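Local coordinates for protein integral membrane indolylacetylinositol arabinosyltransferase EmbC (Mycolicibacterium smegmatis, PDB 7BVE) that probably transfers arabinose units during arabinan polymerisation for the mycobacterial cell wall, and binds the drug ethambutol, at residues L526-T537 against I555-L563; K600-F608 against V661-V672. One frame throughout, in Å; residues are numbered along the deposited sequence.

Contact 1. Residues L526-T537 against I555-L563; sequences LLLALAVSIAMT and IGITIISFL
Ile555, Leu530 and Phe562 lose the most surface where 526-537 and 555-563 meet, and together they account for about half of the buried surface. The axes of the two short segments come no nearer than 11.3 Å and run 131° apart, so large side chains have to span the gap. Ile555 serves the end near Thr537 with two branches. Its CG2 lies 3.8 Å from CG1 of Ile534, while its CD1 passes the Thr537 side chain from the opposite direction, 3.5 Å from Thr537 OG1, and comes near Ser533. That hydroxyl is already engaged, since Thr537 OG1 donates to Ser533 O, an oxygen that the backbone N of Thr537 approaches from the opposite face of the carbonyl plane.

Leu530 occupies the middle. With its CG anti to the backbone N (chi1 -177°), the branch point leans toward 555-563 and the two methyls divide the work. CD1 meets CG2 of Thr558 tip to tip at 4.0 Å, and CD2 slides past CE2 of Phe562. The hydroxyl of Thr558 turns back to its own helix, bonding to Ile554 O, which leaves its methyl for the contact.

Phe562 closes the far end. CD2 of Leu526 and CD2 of Leu527 each stand 3.7 Å from its CZ; Leu526 meets Phe562 from the opposite direction, while Leu527 crosses it at a slant. On one flank, Ile534 CD1 and Ile559 CD1 meet end to end at 3.8 Å. No hydrogen bond crosses between the segments; the contact is mainly apolar packing.

This pair belongs to the transmembrane helix bundle of a GT-C family. Leu586 of helix 582-592 touches Leu526, Leu530 and Thr558, and Phe579 stacks on Phe562. Leu528 turns to helix 602-619, whereas Ala535 packs on Leu538 of the second subunit.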
loop_
_atom_site.group_PDB
_atom_site.type_symbol
_atom_site.label_atom_id
_atom_site.label_comp_id
_atom_site.label_asym_id
_atom_site.label_seq_id
_atom_site.Cartn_x
_atom_site.Cartn_y
_atom_site.Cartn_z
ATOM N N LEU A 526 -5.967 11.976 18.147
ATOM C CA LEU A 526 -7.427 12.045 18.113
ATOM C C LEU A 526 -8.062 10.693 18.418
ATOM O O LEU A 526 -9.035 10.612 19.179
ATOM C CB LEU A 526 -7.895 12.547 16.754
ATOM C CG LEU A 526 -9.407 12.667 16.595
ATOM C CD1 LEU A 526 -9.934 13.740 17.501
ATOM C CD2 LEU A 526 -9.773 12.945 15.163
ATOM N N LEU A 527 -7.510 9.617 17.846
ATOM C CA LEU A 527 -8.061 8.286 18.107
ATOM C C LEU A 527 -7.862 7.860 19.559
ATOM O O LEU A 527 -8.748 7.232 20.152
ATOM C CB LEU A 527 -7.445 7.261 17.163
ATOM C CG LEU A 527 -7.825 7.396 15.694
ATOM C CD1 LEU A 527 -7.074 6.381 14.869
ATOM C CD2 LEU A 527 -9.311 7.225 15.516
ATOM N N LEU A 528 -6.724 8.227 20.156
ATOM C CA LEU A 528 -6.472 7.913 21.563
ATOM C C LEU A 528 -7.451 8.630 22.489
ATOM O O LEU A 528 -8.020 8.018 23.405
ATOM C CB LEU A 528 -5.035 8.284 21.918
ATOM C CG LEU A 528 -4.506 7.965 23.313
ATOM C CD1 LEU A 528 -4.419 6.477 23.523
ATOM C CD2 LEU A 528 -3.163 8.611 23.506
ATOM N N ALA A 529 -7.669 9.930 22.257
ATOM C CA ALA A 529 -8.589 10.697 23.097
ATOM C C ALA A 529 -10.029 10.221 22.943
ATOM O O ALA A 529 -10.783 10.161 23.928
ATOM C CB ALA A 529 -8.484 12.181 22.766
ATOM N N LEU A 530 -10.419 9.841 21.723
ATOM C CA LEU A 530 -11.764 9.322 21.505
ATOM C C LEU A 530 -11.969 7.983 22.200
ATOM O O LEU A 530 -13.032 7.739 22.783
ATOM C CB LEU A 530 -12.030 9.197 20.010
ATOM C CG LEU A 530 -13.416 8.735 19.584
ATOM C CD1 LEU A 530 -14.464 9.736 19.990
ATOM C CD2 LEU A 530 -13.440 8.513 18.096
ATOM N N ALA A 531 -10.951 7.114 22.180
ATOM C CA ALA A 531 -11.075 5.815 22.838
ATOM C C ALA A 531 -11.160 5.949 24.352
ATOM O O ALA A 531 -11.924 5.224 24.999
ATOM C CB ALA A 531 -9.904 4.920 22.452
ATOM N N VAL A 532 -10.404 6.882 24.935
ATOM C CA VAL A 532 -10.473 7.073 26.384
ATOM C C VAL A 532 -11.821 7.660 26.795
ATOM O O VAL A 532 -12.398 7.266 27.821
ATOM C CB VAL A 532 -9.292 7.938 26.853
ATOM C CG1 VAL A 532 -9.379 8.257 28.327
ATOM C CG2 VAL A 532 -8.035 7.193 26.594
ATOM N N SER A 533 -12.376 8.561 25.977
ATOM C CA SER A 533 -13.690 9.118 26.285
ATOM C C SER A 533 -14.791 8.065 26.189
ATOM O O SER A 533 -15.685 8.018 27.046
ATOM C CB SER A 533 -13.980 10.281 25.350
ATOM O OG SER A 533 -13.008 11.291 25.505
ATOM N N ILE A 534 -14.727 7.191 25.176
ATOM C CA ILE A 534 -15.714 6.117 25.039
ATOM C C ILE A 534 -15.603 5.119 26.189
ATOM O O ILE A 534 -16.617 4.663 26.730
ATOM C CB ILE A 534 -15.562 5.427 23.669
ATOM C CG1 ILE A 534 -15.983 6.359 22.543
ATOM C CG2 ILE A 534 -16.380 4.163 23.576
ATOM C CD1 ILE A 534 -15.652 5.825 21.186
ATOM N N ALA A 535 -14.375 4.794 26.608
ATOM C CA ALA A 535 -14.191 3.830 27.689
ATOM C C ALA A 535 -14.674 4.375 29.025
ATOM O O ALA A 535 -15.245 3.632 29.830
ATOM C CB ALA A 535 -12.728 3.423 27.785
ATOM N N MET A 536 -14.476 5.669 29.276
ATOM C CA MET A 536 -14.968 6.241 30.524
ATOM C C MET A 536 -16.478 6.448 30.492
ATOM O O MET A 536 -17.128 6.411 31.540
ATOM C CB MET A 536 -14.231 7.545 30.809
ATOM C CG MET A 536 -14.487 8.151 32.171
ATOM S SD MET A 536 -13.996 7.062 33.505
ATOM C CE MET A 536 -12.226 7.096 33.313
ATOM N N THR A 537 -17.062 6.644 29.309
ATOM C CA THR A 537 -18.517 6.712 29.213
ATOM C C THR A 537 -19.161 5.341 29.396
ATOM O O THR A 537 -20.237 5.242 29.993
ATOM C CB THR A 537 -18.908 7.323 27.867
ATOM O OG1 THR A 537 -18.256 8.587 27.725
ATOM C CG2 THR A 537 -20.393 7.563 27.776
ATOM N N ILE A 555 -19.356 12.897 21.496
ATOM C CA ILE A 555 -18.827 11.583 21.120
ATOM C C ILE A 555 -19.578 11.010 19.914
ATOM O O ILE A 555 -18.967 10.447 18.989
ATOM C CB ILE A 555 -18.869 10.635 22.332
ATOM C CG1 ILE A 555 -17.984 11.180 23.448
ATOM C CG2 ILE A 555 -18.389 9.261 21.959
ATOM C CD1 ILE A 555 -18.159 10.475 24.753
ATOM N N GLY A 556 -20.898 11.215 19.868
ATOM C CA GLY A 556 -21.678 10.730 18.740
ATOM C C GLY A 556 -21.351 11.429 17.434
ATOM O O GLY A 556 -21.252 10.784 16.391
ATOM N N ILE A 557 -21.159 12.751 17.478
ATOM C CA ILE A 557 -20.813 13.501 16.271
ATOM C C ILE A 557 -19.439 13.100 15.747
ATOM O O ILE A 557 -19.246 12.969 14.532
ATOM C CB ILE A 557 -20.923 15.012 16.548
ATOM C CG1 ILE A 557 -22.387 15.405 16.566
ATOM C CG2 ILE A 557 -20.203 15.848 15.534
ATOM C CD1 ILE A 557 -22.611 16.793 16.927
ATOM N N THR A 558 -18.489 12.814 16.644
ATOM C CA THR A 558 -17.162 12.401 16.181
ATOM C C THR A 558 -17.184 11.014 15.535
ATOM O O THR A 558 -16.538 10.789 14.497
ATOM C CB THR A 558 -16.180 12.444 17.341
ATOM O OG1 THR A 558 -16.263 13.729 17.965
ATOM C CG2 THR A 558 -14.764 12.253 16.846
ATOM N N ILE A 559 -17.968 10.087 16.091
ATOM C CA ILE A 559 -18.061 8.746 15.505
ATOM C C ILE A 559 -18.788 8.785 14.158
ATOM O O ILE A 559 -18.363 8.143 13.186
ATOM C CB ILE A 559 -18.730 7.777 16.498
ATOM C CG1 ILE A 559 -17.833 7.587 17.712
ATOM C CG2 ILE A 559 -18.974 6.420 15.876
ATOM C CD1 ILE A 559 -18.500 6.866 18.834
ATOM N N ILE A 560 -19.865 9.570 14.059
ATOM C CA ILE A 560 -20.588 9.622 12.788
ATOM C C ILE A 560 -19.789 10.403 11.741
ATOM O O ILE A 560 -19.907 10.138 10.543
ATOM C CB ILE A 560 -22.009 10.185 12.999
ATOM C CG1 ILE A 560 -22.779 9.314 13.977
ATOM C CG2 ILE A 560 -22.840 10.108 11.742
ATOM C CD1 ILE A 560 -24.065 9.942 14.455
ATOM N N SER A 561 -18.907 11.313 12.163
ATOM C CA SER A 561 -18.022 11.977 11.207
ATOM C C SER A 561 -16.992 11.014 10.629
ATOM O O SER A 561 -16.749 11.021 9.414
ATOM C CB SER A 561 -17.331 13.160 11.874
ATOM O OG SER A 561 -18.274 14.137 12.270
ATOM N N PHE A 562 -16.388 10.172 11.483
ATOM C CA PHE A 562 -15.507 9.110 10.984
ATOM C C PHE A 562 -16.221 8.155 10.035
ATOM O O PHE A 562 -15.632 7.707 9.047
ATOM C CB PHE A 562 -14.907 8.297 12.125
ATOM C CG PHE A 562 -13.664 8.877 12.703
ATOM C CD1 PHE A 562 -12.465 8.770 12.016
ATOM C CD2 PHE A 562 -13.664 9.462 13.953
ATOM C CE1 PHE A 562 -11.305 9.270 12.538
ATOM C CE2 PHE A 562 -12.507 9.966 14.488
ATOM C CZ PHE A 562 -11.323 9.870 13.783
ATOM N N LEU A 563 -17.478 7.814 10.320
ATOM C CA LEU A 563 -18.168 6.881 9.430
ATOM C C LEU A 563 -18.604 7.547 8.133
ATOM O O LEU A 563 -18.616 6.907 7.081
ATOM C CB LEU A 563 -19.371 6.254 10.124
ATOM C CG LEU A 563 -19.043 5.254 11.224
ATOM C CD1 LEU A 563 -20.315 4.788 11.890
ATOM C CD2 LEU A 563 -18.277 4.087 10.649
#

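Contact 2. Residues K600-F608 against V661-V672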
loop_
_atom_site.group_PDB
_atom_site.type_symbol
_atom_site.label_atom_id
_atom_site.label_comp_id
_atom_site.label_asym_id
_atom_site.label_seq_id
_atom_site.Cartn_x
_atom_site.Cartn_y
_atom_site.Cartn_z
ATOM N N LYS A 600 -9.373 6.814 39.484
ATOM C CA LYS A 600 -8.928 6.774 40.869
ATOM C C LYS A 600 -7.649 5.982 41.103
ATOM O O LYS A 600 -6.984 6.214 42.115
ATOM C CB LYS A 600 -10.023 6.180 41.749
ATOM C CG LYS A 600 -11.309 6.974 41.805
ATOM C CD LYS A 600 -11.128 8.255 42.589
ATOM C CE LYS A 600 -12.457 8.953 42.800
ATOM N NZ LYS A 600 -12.301 10.219 43.562
ATOM N N SER A 601 -7.293 5.049 40.229
ATOM C CA SER A 601 -6.144 4.182 40.450
ATOM C C SER A 601 -4.971 4.659 39.613
ATOM O O SER A 601 -5.129 4.924 38.420
ATOM C CB SER A 601 -6.468 2.740 40.086
ATOM O OG SER A 601 -6.604 2.626 38.688
ATOM N N ARG A 602 -3.792 4.731 40.229
ATOM C CA ARG A 602 -2.619 5.219 39.520
ATOM C C ARG A 602 -2.024 4.177 38.583
ATOM O O ARG A 602 -1.201 4.529 37.728
ATOM C CB ARG A 602 -1.589 5.706 40.529
ATOM C CG ARG A 602 -1.042 4.634 41.408
ATOM C CD ARG A 602 -0.196 5.221 42.515
ATOM N NE ARG A 602 0.883 6.047 41.992
ATOM C CZ ARG A 602 1.712 6.759 42.745
ATOM N NH1 ARG A 602 1.621 6.710 44.066
ATOM N NH2 ARG A 602 2.657 7.494 42.177
ATOM N N ARG A 603 -2.436 2.916 38.719
ATOM C CA ARG A 603 -2.130 1.884 37.733
ATOM C C ARG A 603 -2.686 2.265 36.366
ATOM O O ARG A 603 -1.977 2.216 35.352
ATOM C CB ARG A 603 -2.714 0.556 38.228
ATOM C CG ARG A 603 -2.279 -0.734 37.542
ATOM C CD ARG A 603 -3.193 -1.164 36.411
ATOM N NE ARG A 603 -4.599 -1.187 36.797
ATOM C CZ ARG A 603 -5.199 -2.187 37.429
ATOM N NH1 ARG A 603 -6.484 -2.098 37.728
ATOM N NH2 ARG A 603 -4.520 -3.272 37.761
ATOM N N ASN A 604 -3.949 2.700 36.336
ATOM C CA ASN A 604 -4.600 3.061 35.082
ATOM C C ASN A 604 -4.014 4.338 34.496
ATOM O O ASN A 604 -3.875 4.464 33.274
ATOM C CB ASN A 604 -6.096 3.228 35.313
ATOM C CG ASN A 604 -6.781 1.933 35.648
ATOM O OD1 ASN A 604 -6.478 0.892 35.082
ATOM N ND2 ASN A 604 -7.725 1.994 36.566
ATOM N N ARG A 605 -3.648 5.287 35.355
ATOM C CA ARG A 605 -3.060 6.530 34.876
ATOM C C ARG A 605 -1.670 6.303 34.297
ATOM O O ARG A 605 -1.299 6.927 33.293
ATOM C CB ARG A 605 -3.022 7.551 36.006
ATOM C CG ARG A 605 -4.390 8.042 36.417
ATOM C CD ARG A 605 -4.271 9.309 37.205
ATOM N NE ARG A 605 -3.655 9.118 38.506
ATOM C CZ ARG A 605 -4.343 8.950 39.624
ATOM N NH1 ARG A 605 -3.717 8.787 40.771
ATOM N NH2 ARG A 605 -5.663 8.971 39.596
ATOM N N THR A 606 -0.902 5.383 34.883
ATOM C CA THR A 606 0.400 5.054 34.315
ATOM C C THR A 606 0.260 4.303 32.991
ATOM O O THR A 606 1.058 4.510 32.067
ATOM C CB THR A 606 1.203 4.253 35.332
ATOM O OG1 THR A 606 1.233 4.975 36.565
ATOM C CG2 THR A 606 2.622 4.081 34.876
ATOM N N VAL A 607 -0.771 3.461 32.861
ATOM C CA VAL A 607 -1.016 2.776 31.589
ATOM C C VAL A 607 -1.418 3.772 30.498
ATOM O O VAL A 607 -0.993 3.653 29.338
ATOM C CB VAL A 607 -2.064 1.663 31.786
ATOM C CG1 VAL A 607 -2.518 1.077 30.469
ATOM C CG2 VAL A 607 -1.482 0.552 32.611
ATOM N N PHE A 608 -2.191 4.800 30.858
ATOM C CA PHE A 608 -2.543 5.822 29.873
ATOM C C PHE A 608 -1.335 6.659 29.463
ATOM O O PHE A 608 -1.200 7.019 28.285
ATOM C CB PHE A 608 -3.657 6.717 30.405
ATOM C CG PHE A 608 -3.998 7.851 29.490
ATOM C CD1 PHE A 608 -4.636 7.621 28.286
ATOM C CD2 PHE A 608 -3.683 9.151 29.835
ATOM C CE1 PHE A 608 -4.933 8.669 27.445
ATOM C CE2 PHE A 608 -3.988 10.200 28.996
ATOM C CZ PHE A 608 -4.621 9.955 27.802
ATOM N N VAL A 661 6.632 0.289 35.453
ATOM C CA VAL A 661 6.212 1.030 36.645
ATOM C C VAL A 661 4.745 0.752 36.963
ATOM O O VAL A 661 4.370 0.592 38.133
ATOM C CB VAL A 661 6.486 2.535 36.464
ATOM C CG1 VAL A 661 5.975 3.329 37.635
ATOM C CG2 VAL A 661 7.959 2.782 36.327
ATOM N N ALA A 662 3.901 0.642 35.930
ATOM C CA ALA A 662 2.493 0.307 36.146
ATOM C C ALA A 662 2.325 -1.098 36.710
ATOM O O ALA A 662 1.449 -1.339 37.548
ATOM C CB ALA A 662 1.713 0.440 34.842
ATOM N N ALA A 663 3.170 -2.037 36.276
ATOM C CA ALA A 663 3.113 -3.396 36.812
ATOM C C ALA A 663 3.577 -3.449 38.263
ATOM O O ALA A 663 3.058 -4.245 39.054
ATOM C CB ALA A 663 3.946 -4.337 35.951
ATOM N N TRP A 664 4.546 -2.611 38.636
ATOM C CA TRP A 664 4.926 -2.537 40.044
ATOM C C TRP A 664 3.816 -1.931 40.892
ATOM O O TRP A 664 3.603 -2.355 42.033
ATOM C CB TRP A 664 6.198 -1.724 40.221
ATOM C CG TRP A 664 6.653 -1.686 41.641
ATOM C CD1 TRP A 664 7.213 -2.707 42.350
ATOM C CD2 TRP A 664 6.541 -0.586 42.545
ATOM N NE1 TRP A 664 7.485 -2.301 43.631
ATOM C CE2 TRP A 664 7.079 -1.002 43.776
ATOM C CE3 TRP A 664 6.055 0.716 42.428
ATOM C CZ2 TRP A 664 7.139 -0.163 44.884
ATOM C CZ3 TRP A 664 6.117 1.548 43.528
ATOM C CH2 TRP A 664 6.654 1.106 44.740
ATOM N N PHE A 665 3.113 -0.929 40.355
ATOM C CA PHE A 665 1.935 -0.377 41.028
ATOM C C PHE A 665 0.845 -1.421 41.203
ATOM O O PHE A 665 0.130 -1.421 42.210
ATOM C CB PHE A 665 1.387 0.808 40.237
ATOM C CG PHE A 665 2.135 2.079 40.448
ATOM C CD1 PHE A 665 2.812 2.314 41.625
ATOM C CD2 PHE A 665 2.190 3.026 39.448
ATOM C CE1 PHE A 665 3.500 3.485 41.810
ATOM C CE2 PHE A 665 2.883 4.193 39.624
ATOM C CZ PHE A 665 3.538 4.424 40.806
ATOM N N HIS A 666 0.688 -2.300 40.215
ATOM C CA HIS A 666 -0.297 -3.372 40.302
ATOM C C HIS A 666 0.065 -4.375 41.387
ATOM O O HIS A 666 -0.750 -4.676 42.265
ATOM C CB HIS A 666 -0.406 -4.069 38.950
ATOM C CG HIS A 666 -1.471 -5.116 38.881
ATOM N ND1 HIS A 666 -1.523 -6.043 37.865
ATOM C CD2 HIS A 666 -2.532 -5.372 39.681
ATOM C CE1 HIS A 666 -2.564 -6.834 38.048
ATOM N NE2 HIS A 666 -3.191 -6.449 39.144
ATOM N N PHE A 667 1.285 -4.909 41.340
ATOM C CA PHE A 667 1.643 -6.022 42.211
ATOM C C PHE A 667 2.008 -5.591 43.623
ATOM O O PHE A 667 1.950 -6.418 44.533
ATOM C CB PHE A 667 2.787 -6.811 41.586
ATOM C CG PHE A 667 2.376 -7.602 40.387
ATOM C CD1 PHE A 667 1.065 -8.002 40.226
ATOM C CD2 PHE A 667 3.286 -7.901 39.394
ATOM C CE1 PHE A 667 0.678 -8.715 39.116
ATOM C CE2 PHE A 667 2.902 -8.614 38.278
ATOM C CZ PHE A 667 1.597 -9.019 38.141
ATOM N N SER A 668 2.363 -4.330 43.840
ATOM C CA SER A 668 2.654 -3.880 45.192
ATOM C C SER A 668 1.406 -3.507 45.980
ATOM O O SER A 668 1.458 -3.489 47.213
ATOM C CB SER A 668 3.603 -2.684 45.160
ATOM O OG SER A 668 4.856 -3.052 44.619
ATOM N N GLY A 669 0.296 -3.217 45.307
ATOM C CA GLY A 669 -0.915 -2.797 45.983
ATOM C C GLY A 669 -0.788 -1.426 46.611
ATOM O O GLY A 669 -0.983 -1.272 47.819
ATOM N N ARG A 670 -0.456 -0.420 45.801
ATOM C CA ARG A 670 -0.171 0.921 46.288
ATOM C C ARG A 670 -1.010 1.953 45.546
ATOM O O ARG A 670 -1.388 1.754 44.388
ATOM C CB ARG A 670 1.316 1.258 46.137
ATOM C CG ARG A 670 2.237 0.355 46.933
ATOM C CD ARG A 670 2.006 0.533 48.422
ATOM N NE ARG A 670 2.321 1.891 48.857
ATOM C CZ ARG A 670 1.905 2.424 50.000
ATOM N NH1 ARG A 670 2.239 3.669 50.314
ATOM N NH2 ARG A 670 1.151 1.714 50.830
ATOM N N ASP A 671 -1.299 3.059 46.232
ATOM C CA ASP A 671 -2.035 4.193 45.682
ATOM C C ASP A 671 -1.295 5.487 46.016
ATOM O O ASP A 671 -0.151 5.475 46.478
ATOM C CB ASP A 671 -3.478 4.235 46.198
ATOM C CG ASP A 671 -4.352 3.176 45.564
ATOM O OD1 ASP A 671 -4.097 2.808 44.397
ATOM O OD2 ASP A 671 -5.298 2.713 46.232
ATOM N N VAL A 672 -1.964 6.615 45.783
ATOM C CA VAL A 672 -1.307 7.919 45.779
ATOM C C VAL A 672 -1.938 8.910 46.756
ATOM O O VAL A 672 -1.259 9.869 47.164
ATOM C CB VAL A 672 -1.278 8.511 44.349
ATOM C CG1 VAL A 672 -2.649 9.012 43.933
ATOM C CG2 VAL A 672 -0.196 9.575 44.161
#
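Arg602 reaches from the start of helix 602-619 across Phe665 and into the turn that follows helix 647-668. Its CG sits between the backbone N and the carbonyl carbon (chi1 65°), and a bend at chi3 (-56°) brings NE and the guanidinium over the ring, offset toward its rim. CD lies over the Phe665 face, 4.1 Å from the centroid and close to the normal, which is a CH-pi contact. The guanidinium plane is inclined 32° to the ring, so the two groups overlap without being truly parallel. Val672 CG2 lies against the opposite guanidinium face, also toward the rim, so that the group is flanked by ring and methyl. At the guanidinium edge, NH1 gives a weak hydrogen bond to Asp671 O (3.2 Å).

Arg603 runs alongside His666, pointing the same way, and bends at chi2 and chi3 until NH2 rests over the imidazole face, toward its rim and 3.5 Å from CD2; the guanidinium stands steeply to the imidazole and presents its edge. Its NE meanwhile bonds to Asn604 OD1 from above the amide plane. Arg605 brings NH1 up to CG1 of Val672, so one valine serves two arginines.

Behind these long chains the CA atoms of Arg603 and Ala662 are 5.1 Å apart, a spacing consistent with the small side chain of Ala662, whose CB meets CG2 of Thr606 at 3.8 Å. Thr606 OG1 donates to Arg602 O (2.7 Å) and lies at the edge of the Phe665 ring. The two helix segments run nearly antiparallel.

Within the two segments, Arg602 is held by ring, methyl and a weak bond to a backbone oxygen; the Asp671 carboxylate, poorly ordered, is not in contact with it. With Arg676 also near its NH2, this end of the helix pair probably carries net positive charge, consistent with a position at the membrane boundary.

Overall arrangement
Both contacts pair helices of the transmembrane region and share no helix, yet they abut: Phe608, on segment 600-608, packs against Val532 and Leu528 of segment 526-537, with Val532 CG2 3.5 Å from Phe608 CE1. Their centres are 25 Å apart. Contact 1 is partly buried and has no exposed residue among those touching, whereas contact 2 lies at the surface. The chemistry follows: branched aliphatic chains and a phenylalanine bridge a wide helix spacing in contact 1, while arginines, aromatic rings and a chain turn dominate contact 2, whose helices lie closer (8.7 Å between segment axes) and bury more area (604 against 395 Å²).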